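Local coordinates for mitochondrial RNA-binding protein 2 (PDB 2GIA) that binds guide RNA in a complex with mitochondrial RNA-binding protein 1 and takes part in RNA matchmaking for RNA editing, at residues Thr69-Asp74 against Gln177-Gln182; Ser113-Val118 against Asn124-Pro129. All coordinates share one frame; numbering follows the deposited sequence.

In the fold
Interaction 1 joins strand 70-78 of one four-stranded antiparallel sheet to helix 170-187, near the middle of the chain; interaction 2 pairs two strands of the other such sheet, at its 116-119 edge. Along the sequence the second contact is nested inside the loop that the first one closes. Their centres lie about 15 Å apart, with nearest atoms about 7 Å from one another, so they do not touch directly. Helix 101-109 links them: Phe105 packs on Leu180 of interaction 1 and meets the ring of Phe127 of interaction 2. Near interaction 2, the Asn124 side chain lies about 3 Å from a bound acetic acid molecule, probably from the crystallisation liquor.

Interaction 1 (Thr69-Asp74 against Gln177-Gln182); sequences TFVVLD and QRFLTQ
Val71 and Leu180 meet through one methyl each, CG2 of the valine against CD2 of the leucine at 3.7 Å, the side chains crossing at about a right angle. Followed outward, the leucine closes in late: Leu180 CB is still 6.0 Å from Val71 CG2. Leu180 CG, anti to its own carbonyl carbon (chi1 -69°), comes to 5.3 Å from Val71 CG2. There the chain forks: CD2 touches the valine while Leu180 CD1 stays 6.0 Å from Val71 CG2. Leu180 also packs on Phe105, Leu106 and Leu109 of helix 101-109, which suits its forked aliphatic tip.

The second valine methyl, CG1, lies at the edge of the Phe179 ring, near its plane and 4.5 Å from CE1. The contact thus sets a helix against a sheet: helix 170-187 lies over strand 70-78, whose neighbours 60-67 and 89-97 continue the antiparallel sheet. Valine suits the strand because its beta-branched side chain is compact and offers two methyls to two different partners.

Phe179 serves a wider hydrophobic cluster, meeting Phe46 edge to face and also Phe147 and Phe149 of a neighbouring mitochondrial RNA-binding protein 1 subunit. Polar residues occupy the side of the helix farther from the strand. Gln177 O accepts from Thr181 N and, from the opposite face of its plane, from Thr181 OG1 at 2.8 Å. Arg178 NH1 uses a lone pair of Gln177 OE1, in the carbonyl plane, at 3.0 Å, though the oxygen sits 18° out of the guanidinium plane, while Arg178 NE forms a salt bridge with Asp144 of that subunit.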
loop_
_atom_site.group_PDB
_atom_site.type_symbol
_atom_site.label_atom_id
_atom_site.label_comp_id
_atom_site.label_asym_id
_atom_site.label_seq_id
_atom_site.Cartn_x
_atom_site.Cartn_y
_atom_site.Cartn_z
ATOM N N THR D 69 -8.188 18.714 1.232
ATOM C CA THR D 69 -8.057 18.060 2.546
ATOM C C THR D 69 -9.364 17.517 3.155
ATOM O O THR D 69 -9.377 16.982 4.284
ATOM C CB THR D 69 -7.354 18.969 3.616
ATOM O OG1 THR D 69 -8.314 19.826 4.255
ATOM C CG2 THR D 69 -6.245 19.814 2.964
ATOM N N PHE D 70 -10.467 17.649 2.432
ATOM C CA PHE D 70 -11.730 17.110 2.932
ATOM C C PHE D 70 -12.144 15.864 2.155
ATOM O O PHE D 70 -11.887 15.773 0.957
ATOM C CB PHE D 70 -12.888 18.099 2.704
ATOM C CG PHE D 70 -12.776 19.375 3.483
ATOM C CD1 PHE D 70 -13.397 19.498 4.718
ATOM C CD2 PHE D 70 -12.064 20.456 2.968
ATOM C CE1 PHE D 70 -13.318 20.695 5.447
ATOM C CE2 PHE D 70 -11.966 21.667 3.687
ATOM C CZ PHE D 70 -12.596 21.780 4.925
ATOM N N VAL D 71 -12.841 14.951 2.826
ATOM C CA VAL D 71 -13.453 13.840 2.136
ATOM C C VAL D 71 -14.879 14.400 1.957
ATOM O O VAL D 71 -15.527 14.813 2.923
ATOM C CB VAL D 71 -13.525 12.549 2.972
ATOM C CG1 VAL D 71 -14.505 11.522 2.302
ATOM C CG2 VAL D 71 -12.122 11.906 3.021
ATOM N N VAL D 72 -15.348 14.433 0.722
ATOM C CA VAL D 72 -16.681 14.927 0.432
ATOM C C VAL D 72 -17.639 13.805 0.018
ATOM O O VAL D 72 -17.318 12.960 -0.833
ATOM C CB VAL D 72 -16.607 15.961 -0.699
ATOM C CG1 VAL D 72 -17.957 16.689 -0.838
ATOM C CG2 VAL D 72 -15.473 16.929 -0.425
ATOM N N LEU D 73 -18.822 13.787 0.606
ATOM C CA LEU D 73 -19.802 12.788 0.237
ATOM C C LEU D 73 -20.893 13.542 -0.552
ATOM O O LEU D 73 -21.582 14.395 0.009
ATOM C CB LEU D 73 -20.402 12.141 1.490
ATOM C CG LEU D 73 -19.406 11.715 2.581
ATOM C CD1 LEU D 73 -20.098 11.061 3.762
ATOM C CD2 LEU D 73 -18.410 10.724 1.939
ATOM N N ASP D 74 -21.009 13.273 -1.854
ATOM C CA ASP D 74 -22.037 13.925 -2.690
ATOM C C ASP D 74 -23.177 12.945 -2.947
ATOM O O ASP D 74 -23.033 11.984 -3.725
ATOM C CB ASP D 74 -21.471 14.375 -4.034
ATOM C CG ASP D 74 -20.696 15.678 -3.953
ATOM O OD1 ASP D 74 -20.691 16.331 -2.907
ATOM O OD2 ASP D 74 -20.075 16.062 -4.968
ATOM N N GLN D 177 -12.442 1.792 2.191
ATOM C CA GLN D 177 -11.267 1.654 3.049
ATOM C C GLN D 177 -9.982 2.015 2.270
ATOM O O GLN D 177 -9.106 2.691 2.806
ATOM C CB GLN D 177 -11.197 0.212 3.637
ATOM C CG GLN D 177 -10.220 -0.004 4.885
ATOM C CD GLN D 177 -8.717 -0.048 4.524
ATOM O OE1 GLN D 177 -8.359 -0.397 3.406
ATOM N NE2 GLN D 177 -7.832 0.274 5.498
ATOM N N ARG D 178 -9.862 1.570 1.013
ATOM C CA ARG D 178 -8.640 1.904 0.234
ATOM C C ARG D 178 -8.614 3.392 -0.114
ATOM O O ARG D 178 -7.557 4.032 -0.112
ATOM C CB ARG D 178 -8.557 1.058 -1.056
ATOM C CG ARG D 178 -8.492 -0.475 -0.789
ATOM C CD ARG D 178 -7.535 -0.814 0.389
ATOM N NE ARG D 178 -6.129 -0.394 0.180
ATOM C CZ ARG D 178 -5.213 -0.301 1.156
ATOM N NH1 ARG D 178 -5.543 -0.580 2.425
ATOM N NH2 ARG D 178 -3.939 -0.013 0.861
ATOM N N PHE D 179 -9.780 3.935 -0.452
ATOM C CA PHE D 179 -9.869 5.348 -0.787
ATOM C C PHE D 179 -9.422 6.212 0.399
ATOM O O PHE D 179 -8.596 7.107 0.233
ATOM C CB PHE D 179 -11.311 5.723 -1.171
ATOM C CG PHE D 179 -11.474 7.202 -1.489
ATOM C CD1 PHE D 179 -11.889 8.095 -0.501
ATOM C CD2 PHE D 179 -11.219 7.685 -2.762
ATOM C CE1 PHE D 179 -12.054 9.446 -0.793
ATOM C CE2 PHE D 179 -11.381 9.041 -3.084
ATOM C CZ PHE D 179 -11.806 9.929 -2.092
ATOM N N LEU D 180 -9.972 5.942 1.585
ATOM C CA LEU D 180 -9.604 6.684 2.784
ATOM C C LEU D 180 -8.135 6.448 3.112
ATOM O O LEU D 180 -7.444 7.353 3.598
ATOM C CB LEU D 180 -10.455 6.254 3.991
ATOM C CG LEU D 180 -11.925 6.700 3.831
ATOM C CD1 LEU D 180 -12.711 6.268 5.014
ATOM C CD2 LEU D 180 -12.014 8.233 3.651
ATOM N N THR D 181 -7.656 5.227 2.898
ATOM C CA THR D 181 -6.214 4.959 3.153
ATOM C C THR D 181 -5.359 5.862 2.254
ATOM O O THR D 181 -4.378 6.484 2.728
ATOM C CB THR D 181 -5.903 3.484 2.905
ATOM O OG1 THR D 181 -6.526 2.713 3.960
ATOM C CG2 THR D 181 -4.353 3.218 2.929
ATOM N N GLN D 182 -5.706 5.936 0.961
ATOM C CA GLN D 182 -4.953 6.831 0.038
ATOM C C GLN D 182 -5.135 8.299 0.482
ATOM O O GLN D 182 -4.172 9.040 0.525
ATOM C CB GLN D 182 -5.470 6.718 -1.398
ATOM C CG GLN D 182 -5.096 5.372 -2.039
ATOM C CD GLN D 182 -3.640 5.367 -2.461
ATOM O OE1 GLN D 182 -3.262 5.990 -3.452
ATOM N NE2 GLN D 182 -2.830 4.686 -1.713
#

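Interaction 2 (Ser113-Val118 against Asn124-Pro129); sequences SEKVEV and NATFTP
Val116 and Phe127 form a hydrogen-bonded pair in an antiparallel beta hairpin, whose strand segments 116-118 and 124-129 run at 163° to each other. Val116 N gives to Phe127 O and Phe127 N to Val116 O. The next such pair, Val118 with Ala125, is bonded more closely: Val118 N reaches Ala125 O at 2.7 Å and almost straight (173°), and Ala125 N reaches Val118 O at 2.8 Å.

The face bearing these four residues is buried and apolar. Val116 CG1, held between its backbone N and carbonyl carbon (chi1 54°), presses to 3.3 Å from Phe127 CB. The single methyl of Ala125 fits beside Val118 while also packing on Cys141 of strand 137-145. Phe127 carries its ring on to Phe105 and Val108 of helix 101-109.

The opposite face is looser and more polar. Glu117 and Thr126 lie side by side, CG to CG2 at 3.9 Å, while Glu117 OE1 turns to His119 for a hydrogen bond. Lys115 packs its stem beside Thr128, CB 3.8 Å from CG2, while its charged end leads away and suits an exposed position. At the hairpin's open end Pro129, lacking an N-H, sets its CD 3.1 Å from Glu114 O.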
loop_
_atom_site.group_PDB
_atom_site.type_symbol
_atom_site.label_atom_id
_atom_site.label_comp_id
_atom_site.label_asym_id
_atom_site.label_seq_id
_atom_site.Cartn_x
_atom_site.Cartn_y
_atom_site.Cartn_z
ATOM N N SER D 113 -13.663 0.035 15.789
ATOM C CA SER D 113 -14.722 0.852 16.362
ATOM C C SER D 113 -16.071 0.391 15.830
ATOM O O SER D 113 -16.177 -0.068 14.682
ATOM C CB SER D 113 -14.485 2.326 16.023
ATOM O OG SER D 113 -15.694 3.056 16.003
ATOM N N GLU D 114 -17.112 0.482 16.661
ATOM C CA GLU D 114 -18.418 0.024 16.194
ATOM C C GLU D 114 -19.218 1.156 15.581
ATOM O O GLU D 114 -20.278 0.928 14.994
ATOM C CB GLU D 114 -19.210 -0.628 17.339
ATOM C CG GLU D 114 -18.810 -2.091 17.655
ATOM C CD GLU D 114 -18.813 -3.005 16.416
ATOM O OE1 GLU D 114 -17.795 -3.039 15.693
ATOM O OE2 GLU D 114 -19.825 -3.689 16.151
ATOM N N LYS D 115 -18.719 2.376 15.707
ATOM C CA LYS D 115 -19.436 3.508 15.145
ATOM C C LYS D 115 -18.671 4.815 15.083
ATOM O O LYS D 115 -17.780 5.070 15.886
ATOM C CB LYS D 115 -20.738 3.768 15.948
ATOM C CG LYS D 115 -21.372 5.137 15.645
ATOM C CD LYS D 115 -22.807 5.260 16.181
ATOM C CE LYS D 115 -22.868 5.414 17.696
ATOM N NZ LYS D 115 -22.360 4.223 18.416
ATOM N N VAL D 116 -19.030 5.647 14.107
ATOM C CA VAL D 116 -18.449 6.974 14.014
ATOM C C VAL D 116 -19.641 7.893 13.757
ATOM O O VAL D 116 -20.468 7.606 12.892
ATOM C CB VAL D 116 -17.403 7.145 12.858
ATOM C CG1 VAL D 116 -17.985 6.715 11.495
ATOM C CG2 VAL D 116 -16.983 8.606 12.779
ATOM N N GLU D 117 -19.728 8.977 14.523
ATOM C CA GLU D 117 -20.813 9.957 14.389
ATOM C C GLU D 117 -20.290 11.278 13.872
ATOM O O GLU D 117 -19.246 11.746 14.304
ATOM C CB GLU D 117 -21.472 10.216 15.740
ATOM C CG GLU D 117 -22.313 9.065 16.240
ATOM C CD GLU D 117 -23.070 9.437 17.500
ATOM O OE1 GLU D 117 -23.573 10.577 17.556
ATOM O OE2 GLU D 117 -23.171 8.599 18.420
ATOM N N VAL D 118 -21.011 11.874 12.933
ATOM C CA VAL D 118 -20.636 13.170 12.387
ATOM C C VAL D 118 -21.791 14.112 12.775
ATOM O O VAL D 118 -22.950 13.818 12.479
ATOM C CB VAL D 118 -20.553 13.125 10.843
ATOM C CG1 VAL D 118 -20.013 14.440 10.318
ATOM C CG2 VAL D 118 -19.699 11.926 10.389
ATOM N N ASN D 124 -26.182 15.294 10.538
ATOM C CA ASN D 124 -26.167 14.422 11.700
ATOM C C ASN D 124 -26.117 13.001 11.105
ATOM O O ASN D 124 -27.137 12.439 10.709
ATOM C CB ASN D 124 -27.427 14.657 12.553
ATOM C CG ASN D 124 -27.649 13.575 13.594
ATOM O OD1 ASN D 124 -26.711 12.886 14.005
ATOM N ND2 ASN D 124 -28.902 13.427 14.039
ATOM N N ALA D 125 -24.923 12.418 11.039
ATOM C CA ALA D 125 -24.795 11.075 10.447
ATOM C C ALA D 125 -23.988 10.084 11.262
ATOM O O ALA D 125 -23.171 10.483 12.109
ATOM C CB ALA D 125 -24.177 11.192 9.052
ATOM N N THR D 126 -24.237 8.793 11.007
ATOM C CA THR D 126 -23.499 7.693 11.641
ATOM C C THR D 126 -23.027 6.715 10.554
ATOM O O THR D 126 -23.663 6.594 9.483
ATOM C CB THR D 126 -24.360 6.847 12.669
ATOM O OG1 THR D 126 -25.331 6.063 11.966
ATOM C CG2 THR D 126 -25.029 7.772 13.692
ATOM N N PHE D 127 -21.921 6.016 10.832
ATOM C CA PHE D 127 -21.382 5.021 9.910
ATOM C C PHE D 127 -21.105 3.850 10.836
ATOM O O PHE D 127 -20.315 3.961 11.756
ATOM C CB PHE D 127 -20.068 5.522 9.246
ATOM C CG PHE D 127 -19.517 4.577 8.226
ATOM C CD1 PHE D 127 -20.079 4.515 6.947
ATOM C CD2 PHE D 127 -18.465 3.719 8.544
ATOM C CE1 PHE D 127 -19.609 3.603 5.977
ATOM C CE2 PHE D 127 -17.987 2.809 7.603
ATOM C CZ PHE D 127 -18.562 2.750 6.307
ATOM N N THR D 128 -21.728 2.718 10.547
ATOM C CA THR D 128 -21.617 1.561 11.393
ATOM C C THR D 128 -21.606 0.295 10.568
ATOM O O THR D 128 -21.987 0.307 9.387
ATOM C CB THR D 128 -22.870 1.515 12.301
ATOM O OG1 THR D 128 -24.024 1.450 11.456
ATOM C CG2 THR D 128 -23.002 2.806 13.115
ATOM N N PRO D 129 -21.177 -0.823 11.172
ATOM C CA PRO D 129 -21.161 -2.097 10.448
ATOM C C PRO D 129 -22.624 -2.527 10.279
ATOM O O PRO D 129 -23.487 -2.186 11.096
ATOM C CB PRO D 129 -20.445 -3.066 11.389
ATOM C CG PRO D 129 -19.803 -2.223 12.412
ATOM C CD PRO D 129 -20.487 -0.908 12.467
#